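NADB-Rossmann Superfamily protein (Streptococcus agalactiae, PDB 3LEC) probably acts as a tRNA (adenine(22)-N1)-methyltransferase with a Rossmann-like fold and binds a zinc ion. Local coordinates at residues 4-9 and 66-71; 14-19 and 33-38; 110-115 and 137-142. One frame throughout, in Å; residues are numbered along the deposited sequence.

Overall arrangement
Strand order 3-2-1-4-5-7-6, with strand 155-163 antiparallel between 120-125 and 141-150, gives the chain the Rossmann-like sheet of class I methyltransferases. Interactions 1 and 2, their centres about 11 Å apart, both lie against helix 34-41: interaction 2 includes it, and Leu6 and His68 of interaction 1 pack on its Phe38 and Ile37. Along the chain, interaction 2 is nested within the loop that interaction 1 closes. Interaction 3 follows in series, about 22 Å from interaction 2 and about 32 Å from interaction 1 between centres, joining the connections into strands 120-125 and 141-150. The first two thus fasten the N-terminal region to the helical layer, while interaction 3 adjoins the zinc site.

Interaction 1 of 3, residues 4-9 and 66-71; sequences MDLQLS and SEHGLT
The terminal methyl of Met4, present as selenomethionine, sits squarely over one face of the His68 ring. Its CE lies 3.5 Å from the ring centroid and only 4° off the ring normal, a CH-pi contact aimed at the middle of the imidazole. All three torsions of Met4 bend the same way, each near -60° (chi3 -65°), curling the chain so that the methyl leads and the selenium stays behind it. SE is 5.0 Å from the same ring centroid, a more distant sulfur-aromatic-type approach above the face. Met4 CE also rests against the backbone of the helix end, with Glu67 O at 3.4 Å, and against the aliphatic part of the Glu67 side chain, where CG is 4.0 Å away.

His68 follows helix 55-67, which ends in a Schellman motif: Gly69, with positive phi, sends its N back to Ser66 O at 2.9 Å as one of the motif's two bonds. From this helix end the His68 ring reaches across to the N-terminal chain of the Rossmann-like domain. On the opposite face of the imidazole, Ile37 CG2 of helix 34-41 lies 3.5 Å from His68 ND1, and the ring is sandwiched between two apolar groups. Leu6 adds its CD2 methyl, 4.0 Å from His68 CE1, its side chain running roughly at right angles to the histidine. The loop has a polar hold on helix 34-41 as well, since Gln41 OE1 accepts a hydrogen bond from Leu6 N.

Interaction 2 of 3, residues 14-19 and 33-38; sequences KVANYV and AYLPIF
Phe38 N donates to Tyr34 O at 2.8 Å, a helical bond in helix 34-41, on whose one side Leu35 and Phe38, three residues apart, both face helix 10-16. Ala16 is the residue that meets both. Its CB lies 3.5 Å from Leu35 CD1 and, on the phenylalanine side, 4.0 Å from Phe38 CD2, approaching that ring obliquely. Leu35 divides its branches between two partners: chi1 (172°, CG anti to the backbone N) carries the branch point over, and chi2 (63°) turns CD1 to Ala16 and CD2 to Val15 CG1 at 4.0 Å, the valine and leucine side chains crossing at about a right angle. From Ala16 a type I turn runs to Val19 and leads on toward strand 23-28, the first strand along the chain. Val15 also packs on Ile158 of strand 155-163, and Phe38 on Leu8 of the N-terminal loop. Every group that meets here is a hydrocarbon, and no polar group takes part across the contact. The fit between the two helices therefore depends on shape and burial, and the small Ala16 side chain lets its CA come within 6.8 Å of Leu35 CA.

Interaction 3 of 3, residues 110-115 and 137-142; sequences NDIDKL and AANDFE. With ZN (zinc ion), chain B.
The backbones stay well apart, the nearest CA atoms, those of Ile112 and Asn139, being 8.8 Å from each other, so side chains bridge the gap. Ile112, in the 3-10 turn 112-115, extends with CG1 anti to its own N (chi1 -172°) and sets CD1 against the amide of Asn139, 3.5 Å from OD1. The amide's other end is turned to the preceding helix, where Asn139 ND2 donates a hydrogen bond to Trp135 O. Deeper in, Leu115 CD1 touches the far end of the Phe141 ring, 3.7 Å from CZ, and the two side chains cross nearly perpendicularly. That ring is also met by those of Trp135 and His163.

Both segments are connections of the Rossmann-like sheet: 110-115 leads from helix 101-110 toward strand 120-125. Segment 137-142 spans the end of helix 129-138, a short turn at 139-140 and the start of edge strand 141-150. Here Asp140 adopts a left-handed backbone conformation. Its carboxylate binds zinc through OD1 at 2.0 Å, alongside His165 ND1 and a water 2.1 Å from the metal. That water donates a weak bond to Asp140 OD2, and backbone bonding between Asp140 and Gly164 ties the turn to the chain beside His165.

Interaction 1 of 3, residues 4-9 and 66-71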
HETATM    1  N   MSE A   4     -24.726  10.052  -7.054  1.00 24.82           N
HETATM    2  CA  MSE A   4     -23.297  10.385  -7.029  1.00 25.25           C
HETATM    3  C   MSE A   4     -22.452   9.444  -6.158  1.00 24.23           C
HETATM    4  O   MSE A   4     -21.233   9.580  -6.112  1.00 23.55           O
HETATM    5  CB  MSE A   4     -23.058  11.837  -6.622  1.00 25.20           C
HETATM    6  CG  MSE A   4     -23.637  12.872  -7.582  1.00 28.67           C
HETATM    7 SE   MSE A   4     -22.827  12.803  -9.379  1.00 35.28          SE
HETATM    8  CE  MSE A   4     -20.997  13.321  -8.960  1.00 32.84           C
ATOM      9  N   ASP A   5     -23.074   8.490  -5.485  1.00 24.31           N
ATOM     10  CA  ASP A   5     -22.282   7.488  -4.757  1.00 25.36           C
ATOM     11  C   ASP A   5     -21.410   6.704  -5.741  1.00 25.17           C
ATOM     12  O   ASP A   5     -21.874   6.283  -6.802  1.00 25.09           O
ATOM     13  CB  ASP A   5     -23.181   6.562  -3.950  1.00 25.89           C
ATOM     14  CG  ASP A   5     -23.742   7.235  -2.711  1.00 28.71           C
ATOM     15  OD1 ASP A   5     -23.287   8.357  -2.340  1.00 29.04           O
ATOM     16  OD2 ASP A   5     -24.629   6.626  -2.092  1.00 31.36           O
ATOM     17  N   LEU A   6     -20.140   6.537  -5.402  1.00 25.54           N
ATOM     18  CA  LEU A   6     -19.258   5.782  -6.256  1.00 25.33           C
ATOM     19  C   LEU A   6     -18.956   4.427  -5.663  1.00 25.26           C
ATOM     20  O   LEU A   6     -18.984   4.238  -4.428  1.00 25.00           O
ATOM     21  CB  LEU A   6     -17.992   6.564  -6.627  1.00 26.43           C
ATOM     22  CG  LEU A   6     -16.927   7.085  -5.682  1.00 26.60           C
ATOM     23  CD1 LEU A   6     -16.053   5.943  -5.136  1.00 28.15           C
ATOM     24  CD2 LEU A   6     -16.064   8.028  -6.501  1.00 28.48           C
ATOM     25  N   GLN A   7     -18.712   3.478  -6.564  1.00 24.21           N
ATOM     26  CA  GLN A   7     -18.349   2.123  -6.221  1.00 24.39           C
ATOM     27  C   GLN A   7     -16.874   1.994  -6.537  1.00 22.89           C
ATOM     28  O   GLN A   7     -16.454   2.178  -7.692  1.00 23.13           O
ATOM     29  CB  GLN A   7     -19.156   1.092  -7.040  1.00 25.32           C
ATOM     30  CG  GLN A   7     -20.665   1.050  -6.724  1.00 28.28           C
ATOM     31  CD  GLN A   7     -21.449  -0.063  -7.454  1.00 30.98           C
ATOM     32  OE1 GLN A   7     -20.995  -0.636  -8.449  1.00 34.05           O
ATOM     33  NE2 GLN A   7     -22.653  -0.344  -6.963  1.00 32.39           N
ATOM     34  N   LEU A   8     -16.084   1.700  -5.507  1.00 20.95           N
ATOM     35  CA  LEU A   8     -14.635   1.525  -5.646  1.00 20.70           C
ATOM     36  C   LEU A   8     -14.281   0.193  -6.298  1.00 19.95           C
ATOM     37  O   LEU A   8     -15.018  -0.790  -6.173  1.00 19.89           O
ATOM     38  CB  LEU A   8     -13.946   1.597  -4.284  1.00 19.40           C
ATOM     39  CG  LEU A   8     -13.931   2.969  -3.570  1.00 19.97           C
ATOM     40  CD1 LEU A   8     -13.316   2.770  -2.210  1.00 20.15           C
ATOM     41  CD2 LEU A   8     -13.123   3.991  -4.368  1.00 17.94           C
ATOM     42  N   SER A   9     -13.131   0.164  -6.959  1.00 19.82           N
ATOM     43  CA  SER A   9     -12.530  -1.098  -7.411  1.00 19.61           C
ATOM     44  C   SER A   9     -12.306  -2.003  -6.181  1.00 19.59           C
ATOM     45  O   SER A   9     -12.268  -1.492  -5.062  1.00 18.43           O
ATOM     46  CB  SER A   9     -11.207  -0.792  -8.133  1.00 19.75           C
ATOM     47  OG  SER A   9     -10.263  -0.153  -7.261  1.00 20.54           O
ATOM     48  N   SER A  66     -15.213  18.358  -6.602  1.00 21.35           N
ATOM     49  CA  SER A  66     -16.182  19.439  -6.814  1.00 22.77           C
ATOM     50  C   SER A  66     -17.529  18.896  -7.312  1.00 22.51           C
ATOM     51  O   SER A  66     -18.593  19.230  -6.769  1.00 22.32           O
ATOM     52  CB  SER A  66     -15.607  20.464  -7.791  1.00 22.36           C
ATOM     53  OG  SER A  66     -16.569  21.479  -8.010  1.00 26.66           O
ATOM     54  N   GLU A  67     -17.460  18.030  -8.322  1.00 22.54           N
ATOM     55  CA  GLU A  67     -18.633  17.406  -8.940  1.00 22.98           C
ATOM     56  C   GLU A  67     -19.420  16.581  -7.926  1.00 22.67           C
ATOM     57  O   GLU A  67     -20.673  16.550  -7.946  1.00 22.22           O
ATOM     58  CB  GLU A  67     -18.188  16.531 -10.133  1.00 23.57           C
ATOM     59  CG  GLU A  67     -19.311  16.165 -11.145  1.00 27.68           C
ATOM     60  CD  GLU A  67     -19.645  17.297 -12.115  1.00 31.31           C
ATOM     61  OE1 GLU A  67     -20.475  17.085 -13.028  1.00 35.14           O
ATOM     62  OE2 GLU A  67     -19.081  18.401 -11.971  1.00 35.04           O
ATOM     63  N   HIS A  68     -18.681  15.943  -7.015  1.00 21.28           N
ATOM     64  CA  HIS A  68     -19.276  15.119  -5.989  1.00 21.34           C
ATOM     65  C   HIS A  68     -19.764  15.927  -4.787  1.00 21.86           C
ATOM     66  O   HIS A  68     -20.366  15.372  -3.844  1.00 21.29           O
ATOM     67  CB  HIS A  68     -18.306  14.025  -5.581  1.00 21.57           C
ATOM     68  CG  HIS A  68     -18.320  12.854  -6.499  1.00 20.56           C
ATOM     69  ND1 HIS A  68     -19.050  11.723  -6.229  1.00 20.91           N
ATOM     70  CD2 HIS A  68     -17.713  12.637  -7.690  1.00 19.17           C
ATOM     71  CE1 HIS A  68     -18.873  10.844  -7.201  1.00 18.33           C
ATOM     72  NE2 HIS A  68     -18.076  11.377  -8.106  1.00 17.43           N
ATOM     73  N   GLY A  69     -19.536  17.241  -4.853  1.00 22.19           N
ATOM     74  CA  GLY A  69     -20.054  18.163  -3.843  1.00 22.77           C
ATOM     75  C   GLY A  69     -19.361  17.991  -2.507  1.00 22.42           C
ATOM     76  O   GLY A  69     -20.002  18.053  -1.466  1.00 23.60           O
ATOM     77  N   LEU A  70     -18.048  17.792  -2.530  1.00 22.48           N
ATOM     78  CA  LEU A  70     -17.294  17.516  -1.302  1.00 22.37           C
ATOM     79  C   LEU A  70     -16.141  18.476  -1.023  1.00 22.97           C
ATOM     80  O   LEU A  70     -15.241  18.164  -0.219  1.00 22.93           O
ATOM     81  CB  LEU A  70     -16.786  16.067  -1.314  1.00 22.56           C
ATOM     82  CG  LEU A  70     -17.881  15.030  -1.076  1.00 21.79           C
ATOM     83  CD1 LEU A  70     -17.364  13.637  -1.504  1.00 21.23           C
ATOM     84  CD2 LEU A  70     -18.347  15.062   0.380  1.00 25.03           C
ATOM     85  N   THR A  71     -16.151  19.631  -1.685  1.00 23.51           N
ATOM     86  CA  THR A  71     -15.048  20.594  -1.546  1.00 24.64           C
ATOM     87  C   THR A  71     -14.806  21.054  -0.113  1.00 24.56           C
ATOM     88  O   THR A  71     -13.666  21.358   0.234  1.00 25.17           O
ATOM     89  CB  THR A  71     -15.242  21.834  -2.404  1.00 24.84           C
ATOM     90  OG1 THR A  71     -16.357  22.572  -1.897  1.00 28.00           O
ATOM     91  CG2 THR A  71     -15.454  21.442  -3.881  1.00 23.90           C
TER

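Interaction 2 of 3, residues 14-19 and 33-38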
ATOM      1  N   LYS A  14     -10.910  -2.582  -0.603  1.00 17.92           N
ATOM      2  CA  LYS A  14     -10.222  -3.302   0.468  1.00 19.49           C
ATOM      3  C   LYS A  14      -9.258  -2.406   1.272  1.00 19.23           C
ATOM      4  O   LYS A  14      -9.068  -2.617   2.461  1.00 19.74           O
ATOM      5  CB  LYS A  14      -9.622  -4.600  -0.069  1.00 20.77           C
ATOM      6  CG  LYS A  14     -10.762  -5.585  -0.376  1.00 22.84           C
ATOM      7  CD  LYS A  14     -10.339  -6.845  -1.099  1.00 26.58           C
ATOM      8  CE  LYS A  14     -11.577  -7.620  -1.583  1.00 26.77           C
ATOM      9  NZ  LYS A  14     -12.259  -8.319  -0.456  1.00 29.36           N
ATOM     10  N   VAL A  15      -8.703  -1.377   0.639  1.00 17.91           N
ATOM     11  CA  VAL A  15      -8.015  -0.323   1.381  1.00 18.01           C
ATOM     12  C   VAL A  15      -9.014   0.476   2.255  1.00 17.33           C
ATOM     13  O   VAL A  15      -8.771   0.672   3.434  1.00 17.72           O
ATOM     14  CB  VAL A  15      -7.240   0.636   0.445  1.00 16.06           C
ATOM     15  CG1 VAL A  15      -6.656   1.814   1.213  1.00 15.87           C
ATOM     16  CG2 VAL A  15      -6.121  -0.105  -0.245  1.00 17.84           C
ATOM     17  N   ALA A  16     -10.104   0.959   1.661  1.00 17.35           N
ATOM     18  CA  ALA A  16     -11.140   1.719   2.418  1.00 17.62           C
ATOM     19  C   ALA A  16     -11.638   0.965   3.650  1.00 18.51           C
ATOM     20  O   ALA A  16     -11.884   1.592   4.676  1.00 18.08           O
ATOM     21  CB  ALA A  16     -12.326   2.069   1.520  1.00 17.05           C
ATOM     22  N   ASN A  17     -11.767  -0.363   3.541  1.00 18.47           N
ATOM     23  CA  ASN A  17     -12.299  -1.184   4.646  1.00 20.01           C
ATOM     24  C   ASN A  17     -11.430  -1.098   5.906  1.00 20.08           C
ATOM     25  O   ASN A  17     -11.922  -1.381   6.991  1.00 20.99           O
ATOM     26  CB  ASN A  17     -12.449  -2.669   4.266  1.00 19.29           C
ATOM     27  CG  ASN A  17     -13.443  -2.907   3.137  1.00 21.03           C
ATOM     28  OD1 ASN A  17     -13.367  -3.919   2.437  1.00 22.14           O
ATOM     29  ND2 ASN A  17     -14.362  -1.986   2.948  1.00 19.70           N
ATOM     30  N   TYR A  18     -10.153  -0.745   5.736  1.00 20.16           N
ATOM     31  CA  TYR A  18      -9.194  -0.638   6.839  1.00 20.63           C
ATOM     32  C   TYR A  18      -8.996   0.774   7.394  1.00 19.83           C
ATOM     33  O   TYR A  18      -8.265   0.950   8.365  1.00 19.65           O
ATOM     34  CB  TYR A  18      -7.834  -1.203   6.453  1.00 21.04           C
ATOM     35  CG  TYR A  18      -7.758  -2.696   6.351  1.00 22.94           C
ATOM     36  CD1 TYR A  18      -7.880  -3.511   7.475  1.00 24.82           C
ATOM     37  CD2 TYR A  18      -7.523  -3.299   5.118  1.00 25.65           C
ATOM     38  CE1 TYR A  18      -7.782  -4.918   7.365  1.00 26.16           C
ATOM     39  CE2 TYR A  18      -7.419  -4.685   5.007  1.00 26.27           C
ATOM     40  CZ  TYR A  18      -7.553  -5.477   6.124  1.00 27.06           C
ATOM     41  OH  TYR A  18      -7.437  -6.844   5.980  1.00 32.29           O
ATOM     42  N   VAL A  19      -9.649   1.764   6.793  1.00 19.39           N
ATOM     43  CA  VAL A  19      -9.536   3.144   7.276  1.00 20.78           C
ATOM     44  C   VAL A  19     -10.487   3.261   8.452  1.00 21.19           C
ATOM     45  O   VAL A  19     -11.668   2.911   8.327  1.00 21.25           O
ATOM     46  CB  VAL A  19      -9.906   4.171   6.181  1.00 19.96           C
ATOM     47  CG1 VAL A  19      -9.750   5.611   6.697  1.00 20.84           C
ATOM     48  CG2 VAL A  19      -9.028   3.952   4.958  1.00 22.02           C
ATOM     49  N   ALA A  33      -8.873  10.964  -6.576  1.00 17.75           N
ATOM     50  CA  ALA A  33      -9.590  11.193  -5.305  1.00 17.72           C
ATOM     51  C   ALA A  33     -10.770  10.250  -5.069  1.00 18.59           C
ATOM     52  O   ALA A  33     -11.657  10.542  -4.263  1.00 18.04           O
ATOM     53  CB  ALA A  33     -10.029  12.637  -5.174  1.00 18.56           C
ATOM     54  N   TYR A  34     -10.791   9.112  -5.764  1.00 18.30           N
ATOM     55  CA  TYR A  34     -11.901   8.185  -5.584  1.00 18.28           C
ATOM     56  C   TYR A  34     -12.094   7.719  -4.147  1.00 18.01           C
ATOM     57  O   TYR A  34     -13.204   7.777  -3.588  1.00 18.74           O
ATOM     58  CB  TYR A  34     -11.740   6.973  -6.481  1.00 17.26           C
ATOM     59  CG  TYR A  34     -11.812   7.269  -7.968  1.00 17.72           C
ATOM     60  CD1 TYR A  34     -12.701   8.216  -8.498  1.00 18.45           C
ATOM     61  CD2 TYR A  34     -11.008   6.557  -8.843  1.00 19.40           C
ATOM     62  CE1 TYR A  34     -12.750   8.450  -9.908  1.00 19.06           C
ATOM     63  CE2 TYR A  34     -11.045   6.775 -10.202  1.00 18.44           C
ATOM     64  CZ  TYR A  34     -11.909   7.702 -10.741  1.00 19.91           C
ATOM     65  OH  TYR A  34     -11.894   7.831 -12.127  1.00 18.71           O
ATOM     66  N   LEU A  35     -11.008   7.244  -3.565  1.00 18.55           N
ATOM     67  CA  LEU A  35     -11.020   6.740  -2.209  1.00 18.56           C
ATOM     68  C   LEU A  35     -11.452   7.827  -1.190  1.00 18.47           C
ATOM     69  O   LEU A  35     -12.383   7.599  -0.421  1.00 18.70           O
ATOM     70  CB  LEU A  35      -9.665   6.111  -1.885  1.00 18.61           C
ATOM     71  CG  LEU A  35      -9.453   5.709  -0.423  1.00 19.11           C
ATOM     72  CD1 LEU A  35     -10.454   4.648  -0.028  1.00 17.25           C
ATOM     73  CD2 LEU A  35      -8.010   5.257  -0.183  1.00 21.29           C
ATOM     74  N   PRO A  36     -10.829   9.023  -1.209  1.00 18.01           N
ATOM     75  CA  PRO A  36     -11.390  10.050  -0.321  1.00 17.91           C
ATOM     76  C   PRO A  36     -12.885  10.370  -0.584  1.00 17.46           C
ATOM     77  O   PRO A  36     -13.649  10.553   0.373  1.00 17.50           O
ATOM     78  CB  PRO A  36     -10.507  11.291  -0.586  1.00 18.33           C
ATOM     79  CG  PRO A  36      -9.275  10.796  -1.160  1.00 18.82           C
ATOM     80  CD  PRO A  36      -9.574   9.463  -1.843  1.00 18.65           C
ATOM     81  N   ILE A  37     -13.327  10.403  -1.850  1.00 17.34           N
ATOM     82  CA  ILE A  37     -14.745  10.671  -2.142  1.00 16.90           C
ATOM     83  C   ILE A  37     -15.650   9.583  -1.560  1.00 17.47           C
ATOM     84  O   ILE A  37     -16.690   9.881  -0.992  1.00 18.05           O
ATOM     85  CB  ILE A  37     -15.020  10.875  -3.677  1.00 17.50           C
ATOM     86  CG1 ILE A  37     -14.423  12.213  -4.136  1.00 16.93           C
ATOM     87  CG2 ILE A  37     -16.522  10.831  -4.004  1.00 16.63           C
ATOM     88  CD1 ILE A  37     -14.139  12.276  -5.621  1.00 17.08           C
ATOM     89  N   PHE A  38     -15.257   8.331  -1.717  1.00 17.39           N
ATOM     90  CA  PHE A  38     -16.041   7.240  -1.172  1.00 17.61           C
ATOM     91  C   PHE A  38     -16.218   7.433   0.333  1.00 17.34           C
ATOM     92  O   PHE A  38     -17.338   7.387   0.852  1.00 18.38           O
ATOM     93  CB  PHE A  38     -15.385   5.883  -1.420  1.00 17.94           C
ATOM     94  CG  PHE A  38     -16.123   4.767  -0.744  1.00 19.74           C
ATOM     95  CD1 PHE A  38     -17.399   4.398  -1.187  1.00 22.46           C
ATOM     96  CD2 PHE A  38     -15.595   4.158   0.394  1.00 19.21           C
ATOM     97  CE1 PHE A  38     -18.131   3.396  -0.533  1.00 22.67           C
ATOM     98  CE2 PHE A  38     -16.300   3.127   1.054  1.00 21.27           C
ATOM     99  CZ  PHE A  38     -17.566   2.751   0.600  1.00 22.35           C
TER

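Interaction 3 of 3, residues 110-115 and 137-142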
ATOM      1  N   ASN A 110      11.671   9.816   3.211  1.00 26.81           N
ATOM      2  CA  ASN A 110      11.921  11.236   2.931  1.00 27.32           C
ATOM      3  C   ASN A 110      11.224  12.194   3.886  1.00 27.49           C
ATOM      4  O   ASN A 110      11.716  13.304   4.150  1.00 27.85           O
ATOM      5  CB  ASN A 110      11.549  11.584   1.485  1.00 28.06           C
ATOM      6  CG  ASN A 110      12.168  12.896   1.039  1.00 28.93           C
ATOM      7  OD1 ASN A 110      13.318  13.186   1.371  1.00 31.29           O
ATOM      8  ND2 ASN A 110      11.409  13.701   0.313  1.00 29.00           N
ATOM      9  N   ASP A 111      10.085  11.762   4.415  1.00 27.44           N
ATOM     10  CA  ASP A 111       9.299  12.586   5.327  1.00 27.67           C
ATOM     11  C   ASP A 111       8.950  11.874   6.620  1.00 27.03           C
ATOM     12  O   ASP A 111       7.887  12.094   7.206  1.00 26.73           O
ATOM     13  CB  ASP A 111       8.038  13.093   4.623  1.00 28.42           C
ATOM     14  CG  ASP A 111       8.314  14.297   3.743  1.00 29.80           C
ATOM     15  OD1 ASP A 111       8.874  15.297   4.250  1.00 31.85           O
ATOM     16  OD2 ASP A 111       7.981  14.244   2.542  1.00 32.61           O
ATOM     17  N   ILE A 112       9.879  11.051   7.090  1.00 26.50           N
ATOM     18  CA  ILE A 112       9.648  10.235   8.280  1.00 26.30           C
ATOM     19  C   ILE A 112       9.216  11.035   9.520  1.00 26.27           C
ATOM     20  O   ILE A 112       8.358  10.583  10.294  1.00 25.79           O
ATOM     21  CB  ILE A 112      10.858   9.302   8.592  1.00 26.50           C
ATOM     22  CG1 ILE A 112      10.487   8.325   9.713  1.00 26.78           C
ATOM     23  CG2 ILE A 112      12.145  10.106   8.920  1.00 25.64           C
ATOM     24  CD1 ILE A 112      11.339   7.080   9.774  1.00 30.80           C
ATOM     25  N   ASP A 113       9.787  12.222   9.704  1.00 26.10           N
ATOM     26  CA  ASP A 113       9.411  13.061  10.851  1.00 26.46           C
ATOM     27  C   ASP A 113       7.911  13.390  10.876  1.00 25.73           C
ATOM     28  O   ASP A 113       7.301  13.501  11.942  1.00 25.07           O
ATOM     29  CB  ASP A 113      10.244  14.354  10.867  1.00 26.82           C
ATOM     30  CG  ASP A 113      11.722  14.113  11.247  1.00 29.54           C
ATOM     31  OD1 ASP A 113      12.069  12.988  11.680  1.00 32.99           O
ATOM     32  OD2 ASP A 113      12.540  15.051  11.112  1.00 30.74           O
ATOM     33  N   LYS A 114       7.316  13.551   9.698  1.00 24.95           N
ATOM     34  CA  LYS A 114       5.885  13.875   9.594  1.00 25.24           C
ATOM     35  C   LYS A 114       4.936  12.751  10.050  1.00 24.37           C
ATOM     36  O   LYS A 114       3.750  12.976  10.260  1.00 23.62           O
ATOM     37  CB  LYS A 114       5.548  14.346   8.173  1.00 25.59           C
ATOM     38  CG  LYS A 114       6.376  15.552   7.755  1.00 28.46           C
ATOM     39  CD  LYS A 114       5.694  16.377   6.685  1.00 31.81           C
ATOM     40  CE  LYS A 114       4.543  17.187   7.260  1.00 34.55           C
ATOM     41  NZ  LYS A 114       4.294  18.401   6.455  1.00 35.93           N
ATOM     42  N   LEU A 115       5.470  11.550  10.224  1.00 23.49           N
ATOM     43  CA  LEU A 115       4.643  10.422  10.585  1.00 24.30           C
ATOM     44  C   LEU A 115       4.463  10.355  12.096  1.00 24.85           C
ATOM     45  O   LEU A 115       3.682   9.551  12.599  1.00 24.76           O
ATOM     46  CB  LEU A 115       5.286   9.125  10.065  1.00 23.88           C
ATOM     47  CG  LEU A 115       5.431   9.047   8.536  1.00 23.77           C
ATOM     48  CD1 LEU A 115       6.274   7.852   8.138  1.00 26.01           C
ATOM     49  CD2 LEU A 115       4.059   8.953   7.885  1.00 24.53           C
ATOM     50  N   ALA A 137       9.934  -2.386   9.290  1.00 20.80           N
ATOM     51  CA  ALA A 137      10.581  -3.052  10.448  1.00 20.93           C
ATOM     52  C   ALA A 137      11.726  -2.251  11.037  1.00 21.71           C
ATOM     53  O   ALA A 137      11.927  -2.258  12.254  1.00 21.86           O
ATOM     54  CB  ALA A 137      11.074  -4.430  10.069  1.00 20.78           C
ATOM     55  N   ALA A 138      12.499  -1.595  10.174  1.00 21.88           N
ATOM     56  CA  ALA A 138      13.687  -0.854  10.587  1.00 22.24           C
ATOM     57  C   ALA A 138      13.352   0.489  11.218  1.00 22.34           C
ATOM     58  O   ALA A 138      14.220   1.095  11.865  1.00 23.37           O
ATOM     59  CB  ALA A 138      14.629  -0.643   9.406  1.00 22.45           C
ATOM     60  N   ASN A 139      12.113   0.957  11.038  1.00 21.49           N
ATOM     61  CA  ASN A 139      11.748   2.304  11.484  1.00 20.82           C
ATOM     62  C   ASN A 139      10.615   2.380  12.511  1.00 20.50           C
ATOM     63  O   ASN A 139       9.890   3.378  12.597  1.00 19.42           O
ATOM     64  CB  ASN A 139      11.485   3.194  10.279  1.00 21.12           C
ATOM     65  CG  ASN A 139      12.737   3.473   9.497  1.00 21.94           C
ATOM     66  OD1 ASN A 139      13.512   4.366   9.846  1.00 23.45           O
ATOM     67  ND2 ASN A 139      12.966   2.694   8.442  1.00 21.12           N
ATOM     68  N   ASP A 140      10.476   1.319  13.311  1.00 20.11           N
ATOM     69  CA  ASP A 140       9.549   1.345  14.436  1.00 20.56           C
ATOM     70  C   ASP A 140       8.074   1.480  13.944  1.00 20.36           C
ATOM     71  O   ASP A 140       7.224   2.096  14.596  1.00 19.81           O
ATOM     72  CB  ASP A 140       9.961   2.415  15.486  1.00 20.32           C
ATOM     73  CG  ASP A 140      10.919   1.866  16.548  1.00 22.21           C
ATOM     74  OD1 ASP A 140      10.874   0.648  16.791  1.00 22.63           O
ATOM     75  OD2 ASP A 140      11.700   2.633  17.157  1.00 27.32           O
ATOM     76  N   PHE A 141       7.793   0.864  12.791  1.00 20.34           N
ATOM     77  CA  PHE A 141       6.423   0.578  12.377  1.00 20.15           C
ATOM     78  C   PHE A 141       6.108  -0.903  12.478  1.00 20.80           C
ATOM     79  O   PHE A 141       7.007  -1.744  12.398  1.00 21.37           O
ATOM     80  CB  PHE A 141       6.148   1.130  10.978  1.00 20.19           C
ATOM     81  CG  PHE A 141       6.240   2.621  10.916  1.00 20.10           C
ATOM     82  CD1 PHE A 141       5.158   3.395  11.295  1.00 19.47           C
ATOM     83  CD2 PHE A 141       7.424   3.245  10.496  1.00 19.65           C
ATOM     84  CE1 PHE A 141       5.233   4.802  11.278  1.00 23.17           C
ATOM     85  CE2 PHE A 141       7.511   4.654  10.469  1.00 25.13           C
ATOM     86  CZ  PHE A 141       6.416   5.425  10.865  1.00 24.22           C
ATOM     87  N   GLU A 142       4.832  -1.204  12.691  1.00 20.70           N
ATOM     88  CA  GLU A 142       4.359  -2.560  12.869  1.00 21.75           C
ATOM     89  C   GLU A 142       3.158  -2.835  11.960  1.00 21.15           C
ATOM     90  O   GLU A 142       2.211  -2.055  11.898  1.00 21.89           O
ATOM     91  CB  GLU A 142       4.016  -2.817  14.348  1.00 21.23           C
ATOM     92  CG  GLU A 142       3.371  -4.176  14.613  1.00 24.52           C
ATOM     93  CD  GLU A 142       3.210  -4.483  16.095  1.00 28.85           C
ATOM     94  OE1 GLU A 142       3.627  -5.585  16.507  1.00 31.28           O
ATOM     95  OE2 GLU A 142       2.663  -3.639  16.843  1.00 29.32           O
TER
HETATM   96 ZN    ZN B 228      12.092   0.182  18.341  1.00 21.26          ZN
HETATM   97  O   HOH W   1      14.203   0.489  18.060  1.00 11.91           O